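Local coordinates for protein putative cytochrome P450 120 (Synechocystis sp., PDB 2VE3) that binds heme and retinoic acid and probably acts as a cytochrome P450 monooxygenase, inserting oxygen into an organic substrate, at residues P316-I326 with P337-S347. Sequence-based numbering, arbitrary orientation.
Sequences PPVGGGFRELI and PKGWLVSYQIS. With HEM (protoporphyrin IX containing Fe), chain C; REA (retinoic acid), chain D.
Tyr344 and Arg323 meet from adjacent strands on one carboxylate oxygen of a heme propionate, while the reverse face of the same antiparallel pair receives the retinoic acid carboxylate. Tyr344 OH gives HEM O1A a bond of 2.6 Å, with that oxygen lying in the plane of the phenol ring. Arg323 NH2 reaches HEM O1A at 2.7 Å, and the propionate carboxyl carbon sits in the guanidinium plane. Arg323 NH1 donates to Phe322 O at 3.0 Å, from above the carbonyl plane but within the guanidinium plane, which helps fix the rotation of the group; the positive charge would favour an ionised propionate. Tyr344 adopts the crowded position between its backbone N and carbonyl (chi1 76°), which lays the ring over Gly321 N. Glycine suits this spot: with no side chain, Gly321 lets the ring lie close against the backbone.

On the face of Phe322, Ser343 and Gln345, Gln345 NE2 donates to Ser343 OG at 2.8 Å, with that oxygen close to the amide plane, and also to REA O2. Ser343 OG, over one face of the Phe322 ring, and Tyr344 N reach Gly321 O tilted to opposite sides of its carbonyl plane. Val342 N donates to Arg323 O at 2.8 Å in the backbone ladder. Toward the turn, Leu325 CD1 packs on Val342 CG2 at 3.7 Å, and the positive phi of Gly339 favours glycine in the type II turn.

In the five-stranded mixed sheet, 341-345 is central, flanked by 54-59 and 320-325; edge strand 76-79 follows, and helix 62-68 packs against Arg323, Val342 and Tyr344.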
loop_
_atom_site.group_PDB
_atom_site.type_symbol
_atom_site.label_atom_id
_atom_site.label_comp_id
_atom_site.label_asym_id
_atom_site.label_seq_id
_atom_site.Cartn_x
_atom_site.Cartn_y
_atom_site.Cartn_z
ATOM N N PRO A 316 -2.043 -8.141 4.138
ATOM C CA PRO A 316 -2.405 -6.878 3.487
ATOM C C PRO A 316 -1.254 -5.855 3.625
ATOM O O PRO A 316 -0.728 -5.650 4.734
ATOM C CB PRO A 316 -3.659 -6.421 4.261
ATOM C CG PRO A 316 -4.002 -7.551 5.211
ATOM C CD PRO A 316 -2.750 -8.311 5.417
ATOM N N PRO A 317 -0.846 -5.234 2.507
ATOM C CA PRO A 317 0.305 -4.293 2.542
ATOM C C PRO A 317 0.061 -3.087 3.445
ATOM O O PRO A 317 1.002 -2.575 4.073
ATOM C CB PRO A 317 0.422 -3.829 1.076
ATOM C CG PRO A 317 -0.220 -4.930 0.293
ATOM C CD PRO A 317 -1.390 -5.371 1.143
ATOM N N VAL A 318 -1.187 -2.629 3.487
ATOM C CA VAL A 318 -1.598 -1.443 4.259
ATOM C C VAL A 318 -2.506 -1.956 5.368
ATOM O O VAL A 318 -3.509 -2.627 5.085
ATOM C CB VAL A 318 -2.354 -0.416 3.381
ATOM C CG1 VAL A 318 -2.860 0.775 4.223
ATOM C CG2 VAL A 318 -1.452 0.078 2.250
ATOM N N GLY A 319 -2.131 -1.666 6.617
ATOM C CA GLY A 319 -2.819 -2.213 7.784
ATOM C C GLY A 319 -4.193 -1.633 8.069
ATOM O O GLY A 319 -5.083 -2.318 8.590
ATOM N N GLY A 320 -4.372 -0.358 7.733
ATOM C CA GLY A 320 -5.636 0.302 7.966
ATOM C C GLY A 320 -5.538 1.790 7.719
ATOM O O GLY A 320 -4.458 2.295 7.383
ATOM N N GLY A 321 -6.670 2.477 7.917
ATOM C CA GLY A 321 -6.801 3.923 7.729
ATOM C C GLY A 321 -7.426 4.541 8.969
ATOM O O GLY A 321 -7.804 3.830 9.899
ATOM N N PHE A 322 -7.531 5.866 8.975
ATOM C CA PHE A 322 -8.037 6.633 10.118
ATOM C C PHE A 322 -9.020 7.715 9.685
ATOM O O PHE A 322 -8.890 8.288 8.602
ATOM C CB PHE A 322 -6.886 7.253 10.905
ATOM C CG PHE A 322 -5.869 6.255 11.355
ATOM C CD1 PHE A 322 -5.903 5.747 12.646
ATOM C CD2 PHE A 322 -4.882 5.802 10.473
ATOM C CE1 PHE A 322 -4.956 4.804 13.061
ATOM C CE2 PHE A 322 -3.937 4.862 10.878
ATOM C CZ PHE A 322 -3.975 4.356 12.160
ATOM N N ARG A 323 -10.030 7.947 10.528
ATOM C CA ARG A 323 -11.109 8.903 10.256
ATOM C C ARG A 323 -11.407 9.671 11.529
ATOM O O ARG A 323 -11.428 9.086 12.605
ATOM C CB ARG A 323 -12.390 8.173 9.800
ATOM C CG ARG A 323 -12.240 7.279 8.568
ATOM C CD ARG A 323 -12.049 8.065 7.277
ATOM N NE ARG A 323 -12.030 7.212 6.084
ATOM C CZ ARG A 323 -10.934 6.672 5.543
ATOM N NH1 ARG A 323 -9.732 6.893 6.066
ATOM N NH2 ARG A 323 -11.030 5.926 4.451
ATOM N N GLU A 324 -11.607 10.977 11.416
ATOM C CA GLU A 324 -12.142 11.749 12.528
ATOM C C GLU A 324 -13.667 11.706 12.459
ATOM O O GLU A 324 -14.245 11.833 11.379
ATOM C CB GLU A 324 -11.661 13.209 12.500
ATOM C CG GLU A 324 -12.084 13.983 13.754
ATOM C CD GLU A 324 -11.771 15.464 13.719
ATOM O OE1 GLU A 324 -10.862 15.885 12.971
ATOM O OE2 GLU A 324 -12.442 16.214 14.470
ATOM N N LEU A 325 -14.315 11.518 13.602
ATOM C CA LEU A 325 -15.766 11.659 13.659
ATOM C C LEU A 325 -16.109 13.144 13.694
ATOM O O LEU A 325 -15.648 13.861 14.580
ATOM C CB LEU A 325 -16.325 10.953 14.887
ATOM C CG LEU A 325 -16.358 9.429 14.853
ATOM C CD1 LEU A 325 -16.009 8.867 16.239
ATOM C CD2 LEU A 325 -17.715 8.924 14.357
ATOM N N ILE A 326 -16.868 13.610 12.705
ATOM C CA ILE A 326 -17.304 15.016 12.673
ATOM C C ILE A 326 -18.762 15.169 13.125
ATOM O O ILE A 326 -19.214 16.270 13.452
ATOM C CB ILE A 326 -17.012 15.715 11.314
ATOM C CG1 ILE A 326 -17.656 14.966 10.143
ATOM C CG2 ILE A 326 -15.494 15.856 11.099
ATOM C CD1 ILE A 326 -17.840 15.818 8.894
ATOM N N PRO A 337 -17.842 9.143 19.982
ATOM C CA PRO A 337 -17.927 10.591 20.240
ATOM C C PRO A 337 -17.314 11.489 19.163
ATOM O O PRO A 337 -16.240 11.203 18.630
ATOM C CB PRO A 337 -17.183 10.755 21.568
ATOM C CG PRO A 337 -17.042 9.325 22.131
ATOM C CD PRO A 337 -16.932 8.473 20.926
ATOM N N LYS A 338 -18.016 12.575 18.849
ATOM C CA LYS A 338 -17.522 13.595 17.920
ATOM C C LYS A 338 -16.075 14.021 18.228
ATOM O O LYS A 338 -15.730 14.303 19.381
ATOM C CB LYS A 338 -18.475 14.800 17.933
ATOM C CG LYS A 338 -17.945 16.030 17.224
ATOM C CD LYS A 338 -19.050 17.001 16.894
ATOM C CE LYS A 338 -18.491 18.225 16.204
ATOM N NZ LYS A 338 -17.597 18.995 17.123
ATOM N N GLY A 339 -15.226 14.046 17.200
ATOM C CA GLY A 339 -13.845 14.513 17.360
ATOM C C GLY A 339 -12.843 13.438 17.753
ATOM O O GLY A 339 -11.623 13.647 17.687
ATOM N N TRP A 340 -13.351 12.292 18.189
ATOM C CA TRP A 340 -12.507 11.130 18.406
ATOM C C TRP A 340 -12.222 10.558 17.026
ATOM O O TRP A 340 -12.955 10.846 16.069
ATOM C CB TRP A 340 -13.251 10.080 19.221
ATOM C CG TRP A 340 -13.362 10.326 20.695
ATOM C CD1 TRP A 340 -13.560 11.526 21.337
ATOM C CD2 TRP A 340 -13.360 9.319 21.712
ATOM N NE1 TRP A 340 -13.637 11.321 22.701
ATOM C CE2 TRP A 340 -13.528 9.975 22.953
ATOM C CE3 TRP A 340 -13.212 7.926 21.695
ATOM C CZ2 TRP A 340 -13.559 9.276 24.167
ATOM C CZ3 TRP A 340 -13.234 7.235 22.891
ATOM C CH2 TRP A 340 -13.407 7.909 24.112
ATOM N N LEU A 341 -11.173 9.745 16.934
ATOM C CA LEU A 341 -10.851 9.028 15.705
ATOM C C LEU A 341 -11.331 7.577 15.719
ATOM O O LEU A 341 -11.404 6.945 16.768
ATOM C CB LEU A 341 -9.341 9.022 15.476
ATOM C CG LEU A 341 -8.664 10.070 14.609
ATOM C CD1 LEU A 341 -9.145 11.480 14.909
ATOM C CD2 LEU A 341 -7.155 9.939 14.786
ATOM N N VAL A 342 -11.643 7.074 14.530
ATOM C CA VAL A 342 -11.920 5.673 14.296
ATOM C C VAL A 342 -10.844 5.155 13.359
ATOM O O VAL A 342 -10.451 5.842 12.405
ATOM C CB VAL A 342 -13.318 5.468 13.617
ATOM C CG1 VAL A 342 -13.641 3.987 13.443
ATOM C CG2 VAL A 342 -14.395 6.144 14.414
ATOM N N SER A 343 -10.353 3.948 13.638
ATOM C CA SER A 343 -9.419 3.254 12.749
ATOM C C SER A 343 -10.011 1.940 12.275
ATOM O O SER A 343 -10.413 1.104 13.098
ATOM C CB SER A 343 -8.102 2.962 13.463
ATOM O OG SER A 343 -7.197 2.297 12.590
ATOM N N TYR A 344 -10.037 1.746 10.955
ATOM C CA TYR A 344 -10.543 0.509 10.392
ATOM C C TYR A 344 -9.341 -0.366 10.081
ATOM O O TYR A 344 -8.398 0.070 9.420
ATOM C CB TYR A 344 -11.464 0.749 9.173
ATOM C CG TYR A 344 -10.760 1.111 7.877
ATOM C CD1 TYR A 344 -10.407 0.123 6.946
ATOM C CD2 TYR A 344 -10.467 2.443 7.571
ATOM C CE1 TYR A 344 -9.750 0.462 5.741
ATOM C CE2 TYR A 344 -9.827 2.783 6.388
ATOM C CZ TYR A 344 -9.462 1.789 5.485
ATOM O OH TYR A 344 -8.845 2.137 4.328
ATOM N N GLN A 345 -9.366 -1.586 10.605
ATOM C CA GLN A 345 -8.205 -2.463 10.555
ATOM C C GLN A 345 -8.417 -3.564 9.529
ATOM O O GLN A 345 -9.181 -4.515 9.757
ATOM C CB GLN A 345 -7.903 -3.038 11.937
ATOM C CG GLN A 345 -7.449 -1.976 12.951
ATOM C CD GLN A 345 -6.049 -1.458 12.630
ATOM O OE1 GLN A 345 -5.089 -2.233 12.588
ATOM N NE2 GLN A 345 -5.936 -0.157 12.358
ATOM N N ILE A 346 -7.754 -3.395 8.390
ATOM C CA ILE A 346 -7.816 -4.343 7.274
ATOM C C ILE A 346 -7.205 -5.695 7.692
ATOM O O ILE A 346 -7.735 -6.755 7.374
ATOM C CB ILE A 346 -7.089 -3.784 6.016
ATOM C CG1 ILE A 346 -7.682 -2.439 5.598
ATOM C CG2 ILE A 346 -7.119 -4.798 4.848
ATOM C CD1 ILE A 346 -6.825 -1.674 4.621
ATOM N N SER A 347 -6.097 -5.644 8.413
ATOM C CA SER A 347 -5.468 -6.852 8.936
ATOM C C SER A 347 -6.431 -7.677 9.805
ATOM O O SER A 347 -6.462 -8.893 9.695
ATOM C CB SER A 347 -4.197 -6.485 9.710
ATOM O OG SER A 347 -4.457 -5.422 10.624
HETATM C CHA HEM C . -5.354 4.952 -0.750
HETATM C CHB HEM C . -3.960 0.330 -0.175
HETATM C CHC HEM C . -0.972 0.735 -3.993
HETATM C CHD HEM C . -1.919 5.459 -4.233
HETATM C C1A HEM C . -5.269 3.658 -0.250
HETATM C C2A HEM C . -6.013 3.088 0.857
HETATM C C3A HEM C . -5.631 1.803 0.995
HETATM C C4A HEM C . -4.621 1.533 0.003
HETATM C CMA HEM C . -6.125 0.774 2.029
HETATM C CAA HEM C . -7.097 3.826 1.678
HETATM C CBA HEM C . -6.540 4.489 2.935
HETATM C CGA HEM C . -7.655 5.313 3.543
HETATM O O1A HEM C . -8.682 4.697 3.953
HETATM O O2A HEM C . -7.518 6.570 3.618
HETATM C C1B HEM C . -3.064 0.025 -1.182
HETATM C C2B HEM C . -2.507 -1.288 -1.480
HETATM C C3B HEM C . -1.686 -1.175 -2.544
HETATM C C4B HEM C . -1.696 0.209 -2.940
HETATM C CMB HEM C . -2.843 -2.572 -0.690
HETATM C CAB HEM C . -0.823 -2.268 -3.255
HETATM C CBB HEM C . -1.219 -3.542 -3.405
HETATM C C1C HEM C . -0.990 2.035 -4.439
HETATM C C2C HEM C . -0.300 2.557 -5.602
HETATM C C3C HEM C . -0.559 3.869 -5.677
HETATM C C4C HEM C . -1.414 4.213 -4.540
HETATM C CMC HEM C . 0.546 1.710 -6.592
HETATM C CAC HEM C . -0.080 4.865 -6.772
HETATM C CBC HEM C . 1.178 5.308 -6.875
HETATM C C1D HEM C . -2.855 5.772 -3.269
HETATM C C2D HEM C . -3.242 7.115 -2.927
HETATM C C3D HEM C . -4.308 6.970 -1.835
HETATM C C4D HEM C . -4.479 5.541 -1.647
HETATM C CMD HEM C . -2.680 8.426 -3.536
HETATM C CAD HEM C . -5.071 8.093 -1.096
HETATM C CBD HEM C . -6.495 8.138 -1.644
HETATM C CGD HEM C . -7.284 9.242 -0.982
HETATM O O1D HEM C . -8.380 9.559 -1.510
HETATM O O2D HEM C . -6.844 9.817 0.058
HETATM N NA HEM C . -4.434 2.684 -0.742
HETATM N NB HEM C . -2.532 0.920 -2.084
HETATM N NC HEM C . -1.654 3.071 -3.803
HETATM N ND HEM C . -3.609 4.870 -2.512
HETATM FE FE HEM C . -3.244 2.792 -2.496
HETATM C C1 REA D . -1.034 4.865 1.309
HETATM C C2 REA D . -1.219 6.114 0.453
HETATM C C3 REA D . -2.022 7.165 1.222
HETATM C C4 REA D . -1.214 7.670 2.414
HETATM C C5 REA D . -0.535 6.557 3.184
HETATM C C6 REA D . -0.437 5.257 2.674
HETATM C C7 REA D . 0.269 4.251 3.478
HETATM C C8 REA D . -0.400 3.641 4.627
HETATM C C9 REA D . 0.387 2.751 5.506
HETATM C C10 REA D . -0.150 2.547 6.834
HETATM C C11 REA D . -0.241 1.255 7.491
HETATM C C12 REA D . -1.196 1.272 8.599
HETATM C C13 REA D . -0.897 0.718 9.919
HETATM C C14 REA D . -1.997 0.724 10.800
HETATM C C15 REA D . -2.187 -0.210 11.895
HETATM C C16 REA D . -2.396 4.188 1.554
HETATM C C17 REA D . -0.112 3.927 0.530
HETATM C C18 REA D . 0.064 6.905 4.524
HETATM C C19 REA D . 1.694 2.119 5.087
HETATM C C20 REA D . 0.479 0.217 10.275
HETATM O O1 REA D . -1.391 -1.145 12.081
HETATM O O2 REA D . -3.155 -0.075 12.658
#